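PDB 7ANV: ancestral D-type dye decolorizing peroxidase from Geotrichum candidum, which probably uses its haem and hydrogen peroxide to oxidise synthetic dyes and other bulky aromatic substrates, as other dye-decolorizing peroxidases do. Local coordinates for residues A[82-87]-A[475-480]; A[182-187]-A[368-373]; A[245-250]-A[395-400]; A[255-260]-A[465-470]. All coordinates share one frame; numbering follows the deposited sequence.

Contact 1 of 4, residues A[82-87]-A[475-480]; sequences IAFSHA and FSPSIS
The Phe84 ring meets 475-480 at its edge: Pro477 CG lies near the ring plane, 4.0 Å from Phe84 CD2, and the carbonyl oxygen of Phe475 also lies near that plane. The Phe84 and Pro477 side chains cross at about a right angle. Beyond the two segments the Phe84 ring meets that of Phe486, with planes at about 35°, while the Phe475 ring instead meets that of Phe248. The first torsions differ: Phe84 keeps CG beside its own backbone N (chi1 -66°), whereas Phe475 sets CG opposite its N (chi1 -176°), consistent with the two rings going to different neighbours. The backbones of Phe84 and Phe475 form a single antiparallel bridge, a hydrogen-bonded pair. Phe475 N donates to Phe84 O at 2.7 Å, and Phe84 N returns a bond of 2.9 Å to Phe475 O. The same Phe475 O takes a CA-H contact from Ala83 CA at 3.2 Å, and Ala83 CB rests 3.4 Å from Ser476 OG. Each chain then turns into a helix, N-capped by Ser85 OG on Gly88 N and by Ser478 OG on Ala481 N. All six touching residues are buried, which probably shields the two backbone bonds from competing water; their directional grip holds together strands 78-84 and 466-476, which are edge strands of two different sheets.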
# COMPACT_ATOMS: atom_id res chain seq x y z
N ILE A 82 10.93 -12.74 2.79
CA ILE A 82 11.37 -12.37 4.15
C ILE A 82 11.95 -10.97 4.13
O ILE A 82 12.70 -10.61 3.20
CB ILE A 82 12.35 -13.41 4.73
CG1 ILE A 82 12.59 -13.16 6.22
CG2 ILE A 82 13.64 -13.49 3.90
CD1 ILE A 82 13.32 -14.26 6.93
N ALA A 83 11.71 -10.23 5.22
CA ALA A 83 12.19 -8.85 5.35
C ALA A 83 12.57 -8.62 6.81
O ALA A 83 11.97 -9.24 7.70
CB ALA A 83 11.19 -7.84 4.84
N PHE A 84 13.47 -7.68 7.02
CA PHE A 84 14.11 -7.41 8.33
C PHE A 84 13.88 -5.95 8.68
O PHE A 84 14.07 -5.07 7.84
CB PHE A 84 15.60 -7.73 8.27
CG PHE A 84 15.86 -9.19 8.08
CD1 PHE A 84 15.91 -10.05 9.15
CD2 PHE A 84 16.01 -9.72 6.80
CE1 PHE A 84 16.12 -11.40 8.97
CE2 PHE A 84 16.16 -11.08 6.62
CZ PHE A 84 16.25 -11.91 7.71
N SER A 85 13.58 -5.69 9.95
CA SER A 85 13.56 -4.30 10.50
C SER A 85 14.99 -3.91 10.86
O SER A 85 15.87 -4.82 11.02
CB SER A 85 12.65 -4.26 11.72
OG SER A 85 13.26 -4.99 12.76
N HIS A 86 15.23 -2.62 11.11
CA HIS A 86 16.52 -2.17 11.67
C HIS A 86 16.85 -2.95 12.96
O HIS A 86 18.04 -3.34 13.14
CB HIS A 86 16.52 -0.65 11.87
CG HIS A 86 17.67 -0.23 12.72
ND1 HIS A 86 18.95 -0.19 12.23
CD2 HIS A 86 17.75 0.11 14.01
CE1 HIS A 86 19.76 0.19 13.18
NE2 HIS A 86 19.07 0.35 14.29
N ALA A 87 15.88 -3.14 13.88
CA ALA A 87 16.07 -3.89 15.15
C ALA A 87 16.57 -5.32 14.87
O ALA A 87 17.46 -5.82 15.58
CB ALA A 87 14.78 -3.92 15.95
N PHE A 475 13.25 -4.16 5.39
CA PHE A 475 14.10 -4.31 4.19
C PHE A 475 14.08 -5.77 3.73
O PHE A 475 14.43 -6.66 4.51
CB PHE A 475 15.51 -3.84 4.48
CG PHE A 475 16.39 -3.89 3.26
CD1 PHE A 475 16.21 -3.00 2.23
CD2 PHE A 475 17.41 -4.83 3.16
CE1 PHE A 475 17.02 -3.05 1.10
CE2 PHE A 475 18.23 -4.86 2.04
CZ PHE A 475 18.02 -3.99 1.02
N SER A 476 13.65 -5.98 2.47
CA SER A 476 13.62 -7.28 1.76
C SER A 476 14.92 -7.42 1.01
O SER A 476 15.06 -6.77 -0.02
CB SER A 476 12.50 -7.36 0.79
OG SER A 476 11.26 -7.39 1.46
N PRO A 477 15.90 -8.22 1.50
CA PRO A 477 17.17 -8.30 0.80
C PRO A 477 17.09 -9.13 -0.48
O PRO A 477 16.16 -9.89 -0.69
CB PRO A 477 18.11 -9.01 1.79
CG PRO A 477 17.40 -8.92 3.10
CD PRO A 477 15.93 -8.97 2.76
N SER A 478 18.14 -9.00 -1.29
CA SER A 478 18.37 -9.86 -2.47
C SER A 478 18.63 -11.31 -2.03
O SER A 478 19.03 -11.57 -0.86
CB SER A 478 19.48 -9.31 -3.31
OG SER A 478 20.73 -9.57 -2.69
N ILE A 479 18.54 -12.25 -2.97
CA ILE A 479 18.89 -13.66 -2.69
C ILE A 479 20.38 -13.73 -2.37
O ILE A 479 20.74 -14.37 -1.38
CB ILE A 479 18.51 -14.57 -3.87
CG1 ILE A 479 17.01 -14.42 -4.18
CG2 ILE A 479 18.89 -16.00 -3.54
CD1 ILE A 479 16.11 -14.76 -3.03
N SER A 480 21.22 -13.08 -3.16
CA SER A 480 22.68 -13.15 -2.91
C SER A 480 23.00 -12.53 -1.55
O SER A 480 23.88 -13.07 -0.85
CB SER A 480 23.44 -12.54 -4.05
OG SER A 480 23.21 -11.20 -4.09

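Contact 2 of 4, residues A[182-187]-A[368-373]; sequences GDVRPG and RGIPYG. With SO4 (sulfate ion), chain J.
Ile370 stretches out fully, CG1 opposite the backbone N (chi1 -172°) and CD1 continuing the line (chi2 169°), which carries CD1 to 3.7 Å from Gly182 C. The same methyl meets Val184 CG2 at 4.1 Å, the two side chains crossing at about a right angle. Its other branch, CG2, comes to 3.9 Å from Gly182 CA, so close that a side chain at Gly182 would collide with it. With an alanine in place of Ile370, the Gly182-Asp183 peptide would probably lose its apolar cover and a gap would open beside Val184 CG2. One backbone bond ties the segments: Asp183 N donates to Pro371 O at 2.8 Å. Pro371 CB packs 3.5 Å from Asp183 O, and Arg185 CG touches Pro371 CB, the side chains again crossing steeply, before the guanidinium reaches salt bridges with Glu189 and Glu375. The carboxylate of Asp183 has His151 NE2 on OD1, while OD2 accepts from a water that in turn accepts from Gly373 N. At the exposed end of 182-187 a sulfate, probably from the crystallisation liquor, takes a bond from Gly187 N to its O2 at 2.6 Å. Strands 174-183 and 366-372 are edge strands of two four-stranded antiparallel sheets, and this junction between them is consistent with the barrel of ferredoxin-like halves found in dye-decolorizing peroxidases.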
# COMPACT_ATOMS: atom_id res chain seq x y z
N GLY A 182 -4.41 -12.20 5.69
CA GLY A 182 -5.23 -11.46 4.74
C GLY A 182 -5.93 -12.42 3.81
O GLY A 182 -5.49 -13.55 3.65
N ASP A 183 -7.02 -11.97 3.24
CA ASP A 183 -7.87 -12.77 2.35
C ASP A 183 -8.45 -11.84 1.31
O ASP A 183 -9.04 -10.79 1.69
CB ASP A 183 -9.01 -13.40 3.16
CG ASP A 183 -8.50 -14.50 4.07
OD1 ASP A 183 -8.13 -15.55 3.54
OD2 ASP A 183 -8.42 -14.27 5.33
N VAL A 184 -8.30 -12.20 0.05
CA VAL A 184 -8.99 -11.50 -1.06
C VAL A 184 -10.48 -11.68 -0.81
O VAL A 184 -10.93 -12.73 -0.27
CB VAL A 184 -8.50 -12.03 -2.43
CG1 VAL A 184 -9.27 -11.49 -3.59
CG2 VAL A 184 -7.03 -11.73 -2.62
N ARG A 185 -11.27 -10.68 -1.21
CA ARG A 185 -12.71 -10.67 -0.91
C ARG A 185 -13.42 -11.61 -1.86
O ARG A 185 -12.89 -11.92 -2.92
CB ARG A 185 -13.25 -9.23 -0.96
CG ARG A 185 -12.70 -8.36 0.16
CD ARG A 185 -13.29 -6.98 0.34
NE ARG A 185 -14.73 -7.07 0.44
CZ ARG A 185 -15.61 -6.49 -0.35
NH1 ARG A 185 -15.26 -5.55 -1.22
NH2 ARG A 185 -16.87 -6.82 -0.20
N PRO A 186 -14.62 -12.12 -1.49
CA PRO A 186 -15.26 -13.18 -2.26
C PRO A 186 -16.03 -12.72 -3.50
O PRO A 186 -16.45 -11.55 -3.62
CB PRO A 186 -16.21 -13.83 -1.24
CG PRO A 186 -16.57 -12.69 -0.30
CD PRO A 186 -15.31 -11.85 -0.22
N GLY A 187 -16.18 -13.67 -4.43
CA GLY A 187 -17.07 -13.53 -5.60
C GLY A 187 -16.72 -12.31 -6.44
O GLY A 187 -15.53 -12.10 -6.71
N ARG A 368 1.43 -3.98 -2.67
CA ARG A 368 1.23 -5.45 -2.66
C ARG A 368 0.37 -5.85 -1.47
O ARG A 368 0.61 -6.97 -0.91
CB ARG A 368 2.56 -6.22 -2.60
CG ARG A 368 3.48 -5.98 -3.77
CD ARG A 368 3.01 -6.55 -5.08
NE ARG A 368 4.06 -6.33 -6.06
CZ ARG A 368 3.89 -6.07 -7.33
NH1 ARG A 368 2.68 -5.92 -7.82
NH2 ARG A 368 4.93 -5.85 -8.10
N GLY A 369 -0.58 -5.00 -1.13
CA GLY A 369 -1.38 -5.27 0.09
C GLY A 369 -2.41 -6.35 -0.15
O GLY A 369 -2.50 -6.94 -1.27
N ILE A 370 -3.24 -6.60 0.85
CA ILE A 370 -4.36 -7.57 0.75
C ILE A 370 -5.37 -7.15 1.80
O ILE A 370 -4.99 -6.73 2.89
CB ILE A 370 -3.86 -9.01 0.94
CG1 ILE A 370 -4.95 -10.03 0.65
CG2 ILE A 370 -3.22 -9.19 2.30
CD1 ILE A 370 -4.46 -11.45 0.57
N PRO A 371 -6.69 -7.24 1.51
CA PRO A 371 -7.68 -7.04 2.55
C PRO A 371 -7.53 -8.07 3.68
O PRO A 371 -6.99 -9.16 3.46
CB PRO A 371 -9.00 -7.26 1.79
CG PRO A 371 -8.67 -6.92 0.38
CD PRO A 371 -7.27 -7.44 0.19
N TYR A 372 -8.05 -7.73 4.86
CA TYR A 372 -8.19 -8.70 5.96
C TYR A 372 -9.58 -8.58 6.57
O TYR A 372 -10.24 -7.53 6.52
CB TYR A 372 -7.12 -8.49 7.03
CG TYR A 372 -7.32 -7.30 7.91
CD1 TYR A 372 -6.79 -6.05 7.60
CD2 TYR A 372 -8.02 -7.43 9.11
CE1 TYR A 372 -6.97 -4.96 8.46
CE2 TYR A 372 -8.19 -6.37 9.98
CZ TYR A 372 -7.68 -5.12 9.64
OH TYR A 372 -7.83 -4.08 10.53
N GLY A 373 -9.97 -9.67 7.20
CA GLY A 373 -11.18 -9.70 8.04
C GLY A 373 -12.39 -10.18 7.26
O GLY A 373 -12.39 -10.34 6.04
S SO4 J . -15.06 -16.89 -4.53
O1 SO4 J . -16.26 -17.05 -5.32
O2 SO4 J . -14.45 -15.63 -4.82
O3 SO4 J . -15.40 -16.95 -3.13
O4 SO4 J . -14.14 -17.95 -4.84
O HOH W 1 -8.42 -12.11 6.88
O HOH W 2 -10.60 -9.72 3.89

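Contact 3 of 4, residues A[245-250]-A[395-400]; sequences DGSFLV and VCYQSN
Phe248 O is gripped twice by Gln398: by its backbone N at 3.2 Å, and by its side-chain NE2 at 3.0 Å, from above the carbonyl plane. The second bond needs a folded glutamine, CG lodged between backbone N and carbonyl carbon (chi1 60°) and the chain bent sharply at chi2 (-96°), which brings NE2 to Phe248 O on the neighbouring strand, that oxygen lying in the amide plane. Phe248 N closes the pair with a bond to Gln398 O. Two residues on, Val250 N donates to Cys396 O at 2.9 Å, while Val250 CG2 touches Gln398 NE2 at 3.4 Å. On the other face Leu249 and Tyr397 run side by side, Leu249 CG 3.6 Å from Tyr397 CE1 and Leu249 CD2 3.8 Å from Val395 CG1. The Phe248 ring turns an edge to the next carbonyl, with CD2 3.2 Å from Ser399 O. Outside the segments, Phe405 N holds Gln398 OE1 and so fixes the amide's rotation, and Asp11 OD2 binds Tyr397 OH. Val250 and Cys396 are covered by Phe405 of helix 405-413, whereas Leu249 and Tyr397 face Leu145 of the other sheet. Two central antiparallel strands with helix on one side and an opposing sheet on the other match the ferredoxin-like sheet of a dimeric alpha+beta barrel, here with the nearest atoms of the Cys396 side chain and the haem about 6 Å apart.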
# COMPACT_ATOMS: atom_id res chain seq x y z
N ASP A 245 19.65 -4.60 -4.86
CA ASP A 245 18.54 -5.40 -5.40
C ASP A 245 17.58 -5.78 -4.27
O ASP A 245 16.77 -6.63 -4.50
CB ASP A 245 19.02 -6.61 -6.22
CG ASP A 245 19.40 -6.27 -7.67
OD1 ASP A 245 19.03 -5.17 -8.14
OD2 ASP A 245 20.05 -7.11 -8.28
N GLY A 246 17.72 -5.16 -3.09
CA GLY A 246 16.69 -5.21 -2.05
C GLY A 246 15.75 -4.03 -2.20
O GLY A 246 16.00 -3.11 -3.00
N SER A 247 14.68 -4.05 -1.45
CA SER A 247 13.68 -2.96 -1.46
C SER A 247 13.17 -2.80 -0.03
O SER A 247 13.06 -3.83 0.74
CB SER A 247 12.58 -3.23 -2.44
OG SER A 247 11.72 -2.11 -2.56
N PHE A 248 12.78 -1.58 0.34
CA PHE A 248 12.14 -1.33 1.66
C PHE A 248 10.64 -1.65 1.56
O PHE A 248 9.95 -1.19 0.63
CB PHE A 248 12.37 0.11 2.11
CG PHE A 248 13.82 0.37 2.40
CD1 PHE A 248 14.32 0.06 3.65
CD2 PHE A 248 14.66 0.93 1.44
CE1 PHE A 248 15.67 0.25 3.94
CE2 PHE A 248 16.00 1.12 1.74
CZ PHE A 248 16.48 0.83 3.00
N LEU A 249 10.21 -2.48 2.51
CA LEU A 249 8.84 -2.96 2.67
C LEU A 249 8.21 -2.13 3.78
O LEU A 249 8.57 -2.32 4.94
CB LEU A 249 8.90 -4.43 3.05
CG LEU A 249 7.60 -5.25 3.01
CD1 LEU A 249 7.91 -6.73 3.14
CD2 LEU A 249 6.57 -4.84 4.04
N VAL A 250 7.22 -1.32 3.45
CA VAL A 250 6.38 -0.63 4.45
C VAL A 250 5.15 -1.48 4.70
O VAL A 250 4.40 -1.74 3.75
CB VAL A 250 5.97 0.77 3.96
CG1 VAL A 250 4.97 1.38 4.94
CG2 VAL A 250 7.18 1.67 3.72
N VAL A 395 0.88 -2.89 2.04
CA VAL A 395 2.32 -3.15 1.83
C VAL A 395 2.76 -2.33 0.64
O VAL A 395 2.10 -2.42 -0.41
CB VAL A 395 2.62 -4.65 1.65
CG1 VAL A 395 4.05 -4.94 1.16
CG2 VAL A 395 2.36 -5.41 2.94
N CYS A 396 3.87 -1.62 0.74
CA CYS A 396 4.44 -1.01 -0.46
C CYS A 396 5.95 -1.16 -0.41
O CYS A 396 6.52 -1.27 0.68
CB CYS A 396 3.92 0.40 -0.66
SG CYS A 396 4.61 1.64 0.46
N TYR A 397 6.51 -1.16 -1.61
CA TYR A 397 7.97 -1.27 -1.85
C TYR A 397 8.48 0.00 -2.52
O TYR A 397 7.82 0.58 -3.39
CB TYR A 397 8.27 -2.50 -2.70
CG TYR A 397 7.91 -3.80 -2.03
CD1 TYR A 397 8.78 -4.36 -1.10
CD2 TYR A 397 6.70 -4.43 -2.26
CE1 TYR A 397 8.52 -5.58 -0.49
CE2 TYR A 397 6.39 -5.62 -1.60
CZ TYR A 397 7.31 -6.19 -0.73
OH TYR A 397 7.03 -7.36 -0.08
N GLN A 398 9.72 0.35 -2.18
CA GLN A 398 10.44 1.53 -2.68
C GLN A 398 11.88 1.40 -2.25
O GLN A 398 12.17 0.76 -1.23
CB GLN A 398 9.84 2.85 -2.16
CG GLN A 398 9.82 3.01 -0.64
CD GLN A 398 8.52 2.62 0.01
OE1 GLN A 398 7.56 3.39 0.04
NE2 GLN A 398 8.46 1.42 0.53
N SER A 399 12.77 2.09 -2.95
CA SER A 399 14.19 2.12 -2.55
C SER A 399 14.40 3.14 -1.44
O SER A 399 15.44 3.09 -0.83
CB SER A 399 15.08 2.47 -3.70
OG SER A 399 14.73 3.75 -4.23
N ASN A 400 13.47 4.08 -1.27
CA ASN A 400 13.65 5.22 -0.35
C ASN A 400 12.32 5.52 0.35
O ASN A 400 11.41 6.08 -0.29
CB ASN A 400 14.16 6.38 -1.19
CG ASN A 400 14.70 7.51 -0.37
OD1 ASN A 400 13.95 8.08 0.43
ND2 ASN A 400 15.97 7.82 -0.58

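Contact 4 of 4, residues A[255-260]-A[465-470]; sequences QQLVPE and FVVPRG. With HEM (protoporphyrin IX containing Fe), chain B.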
# COMPACT_ATOMS: atom_id res chain seq x y z
N GLN A 255 -7.24 -0.51 9.68
CA GLN A 255 -8.63 -0.95 9.96
C GLN A 255 -9.61 -0.08 9.15
O GLN A 255 -9.41 1.15 9.12
CB GLN A 255 -8.90 -0.81 11.45
CG GLN A 255 -10.30 -1.29 11.78
CD GLN A 255 -10.67 -1.06 13.21
OE1 GLN A 255 -9.90 -0.51 14.00
NE2 GLN A 255 -11.89 -1.47 13.55
N GLN A 256 -10.64 -0.68 8.55
CA GLN A 256 -11.66 0.07 7.78
C GLN A 256 -13.01 -0.02 8.47
O GLN A 256 -13.38 -1.10 8.93
CB GLN A 256 -11.72 -0.44 6.35
CG GLN A 256 -10.46 -0.05 5.57
CD GLN A 256 -10.42 -0.70 4.22
OE1 GLN A 256 -9.74 -1.69 3.99
NE2 GLN A 256 -11.15 -0.11 3.30
N LEU A 257 -13.71 1.12 8.54
CA LEU A 257 -15.05 1.23 9.17
C LEU A 257 -16.05 1.36 8.01
O LEU A 257 -16.34 2.48 7.55
CB LEU A 257 -15.05 2.47 10.07
CG LEU A 257 -14.02 2.44 11.20
CD1 LEU A 257 -14.18 3.70 12.06
CD2 LEU A 257 -14.12 1.19 12.03
N VAL A 258 -16.47 0.21 7.49
CA VAL A 258 -17.21 0.12 6.20
C VAL A 258 -18.62 0.68 6.35
O VAL A 258 -19.03 1.58 5.61
CB VAL A 258 -17.11 -1.30 5.61
CG1 VAL A 258 -17.89 -1.42 4.32
CG2 VAL A 258 -15.64 -1.63 5.36
N PRO A 259 -19.41 0.27 7.36
CA PRO A 259 -20.75 0.83 7.50
C PRO A 259 -20.71 2.35 7.73
O PRO A 259 -21.59 3.06 7.20
CB PRO A 259 -21.32 0.10 8.73
CG PRO A 259 -20.51 -1.14 8.83
CD PRO A 259 -19.12 -0.78 8.34
N GLU A 260 -19.68 2.81 8.45
CA GLU A 260 -19.48 4.26 8.75
C GLU A 260 -19.16 5.01 7.44
O GLU A 260 -19.76 6.08 7.20
CB GLU A 260 -18.41 4.41 9.83
CG GLU A 260 -18.85 3.92 11.18
CD GLU A 260 -18.66 2.45 11.48
OE1 GLU A 260 -18.26 1.67 10.55
OE2 GLU A 260 -18.81 2.08 12.66
N PHE A 465 -12.44 6.97 8.71
CA PHE A 465 -12.91 5.76 8.00
C PHE A 465 -11.84 4.68 8.06
O PHE A 465 -12.17 3.53 7.87
CB PHE A 465 -13.15 6.04 6.53
CG PHE A 465 -14.18 7.11 6.31
CD1 PHE A 465 -15.41 7.04 6.94
CD2 PHE A 465 -13.92 8.14 5.40
CE1 PHE A 465 -16.35 8.04 6.74
CE2 PHE A 465 -14.89 9.10 5.17
CZ PHE A 465 -16.08 9.07 5.88
N VAL A 466 -10.59 5.10 8.12
CA VAL A 466 -9.39 4.21 8.15
C VAL A 466 -8.63 4.51 9.43
O VAL A 466 -8.32 5.69 9.69
CB VAL A 466 -8.53 4.39 6.89
CG1 VAL A 466 -7.26 3.60 7.01
CG2 VAL A 466 -9.33 3.99 5.66
N VAL A 467 -8.42 3.49 10.25
CA VAL A 467 -7.78 3.66 11.58
C VAL A 467 -6.49 2.88 11.57
O VAL A 467 -6.50 1.63 11.49
CB VAL A 467 -8.68 3.20 12.73
CG1 VAL A 467 -7.98 3.42 14.06
CG2 VAL A 467 -10.04 3.91 12.71
N PRO A 468 -5.32 3.55 11.55
CA PRO A 468 -4.07 2.81 11.59
C PRO A 468 -3.96 2.02 12.91
O PRO A 468 -4.25 2.58 13.98
CB PRO A 468 -2.99 3.88 11.49
CG PRO A 468 -3.74 5.09 10.90
CD PRO A 468 -5.12 5.01 11.54
N ARG A 469 -3.54 0.75 12.82
CA ARG A 469 -3.40 -0.14 13.99
C ARG A 469 -1.93 -0.53 14.19
O ARG A 469 -1.63 -1.22 15.17
CB ARG A 469 -4.34 -1.32 13.85
CG ARG A 469 -5.80 -0.91 13.89
CD ARG A 469 -6.18 -0.28 15.22
NE ARG A 469 -7.60 0.07 15.32
CZ ARG A 469 -8.17 0.83 16.27
NH1 ARG A 469 -7.43 1.38 17.23
NH2 ARG A 469 -9.47 1.06 16.24
N GLY A 470 -1.04 -0.02 13.36
CA GLY A 470 0.39 -0.26 13.58
C GLY A 470 1.07 -0.74 12.33
O GLY A 470 0.41 -1.12 11.36
CHA HEM B . -4.69 3.49 -5.25
CHB HEM B . -7.75 2.29 -1.70
CHC HEM B . -4.23 3.20 1.59
CHD HEM B . -1.36 4.77 -1.99
C1A HEM B . -5.81 3.08 -4.56
C2A HEM B . -7.03 2.68 -5.16
C3A HEM B . -7.90 2.36 -4.17
C4A HEM B . -7.21 2.53 -2.94
CMA HEM B . -9.33 1.86 -4.32
CAA HEM B . -7.36 2.70 -6.65
CBA HEM B . -6.81 1.52 -7.44
CGA HEM B . -5.60 1.85 -8.28
O1A HEM B . -5.43 2.92 -8.89
O2A HEM B . -4.77 1.01 -8.38
C1B HEM B . -7.04 2.44 -0.49
C2B HEM B . -7.57 2.11 0.79
C3B HEM B . -6.60 2.34 1.72
C4B HEM B . -5.42 2.83 0.96
CMB HEM B . -8.96 1.62 1.08
CAB HEM B . -6.59 2.13 3.19
CBB HEM B . -7.41 1.28 3.86
C1C HEM B . -3.13 3.74 0.90
C2C HEM B . -1.95 4.23 1.48
C3C HEM B . -1.16 4.71 0.45
C4C HEM B . -1.87 4.48 -0.76
CMC HEM B . -1.63 4.24 2.97
CAC HEM B . 0.16 5.35 0.46
CBC HEM B . 0.63 5.98 1.52
C1D HEM B . -2.05 4.47 -3.17
C2D HEM B . -1.41 4.71 -4.48
C3D HEM B . -2.35 4.37 -5.38
C4D HEM B . -3.54 3.93 -4.62
CMD HEM B . -0.01 5.22 -4.81
CAD HEM B . -2.21 4.42 -6.88
CBD HEM B . -2.48 5.82 -7.47
CGD HEM B . -2.20 5.87 -8.94
O1D HEM B . -3.08 6.42 -9.65
O2D HEM B . -1.13 5.44 -9.42
NA HEM B . -5.92 2.97 -3.18
NB HEM B . -5.76 2.84 -0.34
NC HEM B . -3.10 3.93 -0.46
ND HEM B . -3.33 4.04 -3.28
FE HEM B . -4.54 3.51 -1.88
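Gln256 and Val466 belong to the haem pocket and lie side by side, pointing the same way. Val466 CG2 stands 3.8 Å from CBB, the end of a haem vinyl group, and Gln256 NE2 is 3.6 Å from the ring methyl CMB while hydrogen-bonding to Glu193. The opposite face of this two-stranded ladder carries a polar clasp. Gln255 extends fully (chi1 -178°) so that its OE1 accepts from both Arg469 NE at 2.7 Å and Arg469 NH2 at 2.8 Å. Both donors lie in the carbonyl plane, and OE1 lies in the guanidinium plane, though the two flat groups are turned 36° apart. Val467 CG1 covers one guanidinium face, 3.4 Å above its plane. With a leucine in place of Arg469, Gln255 OE1 would probably lose both donors and the amide would be set free to turn. Between the faces, Gln255 and Val467 exchange paired backbone bonds, and Leu257 N donates to Phe465 O at 2.9 Å. Leu257 sits at the N-cap position of helix 258-267, whose Phe261 and Phe264 meet the Phe465 ring, just where strand 466-476 sets off beside strand 247-256.

How the contacts relate
Contacts 1 and 3 are buried, contacts 2 and 4 only partly so. Contacts 1 and 2 each join edge strands of the two different sheets, one at either border, with sparse backbone bonding; contacts 3 and 4 are ladders within one sheet and share strand 247-256, their centres about 24 Å apart. Strand 466-476 likewise serves contacts 1 and 4. Contact 1 touches contact 3 where Ser476 N probably bonds to Ser247 O, and contact 2 reaches contact 3 through Arg368 N and Val395 O. Charged groups and waters gather at contact 2, and contact 4 pairs an arginine clasp with haem-facing groups, whereas contact 1 relies on apolar packing around two backbone bonds, and contact 3 adds one buried amide bond to its ladder.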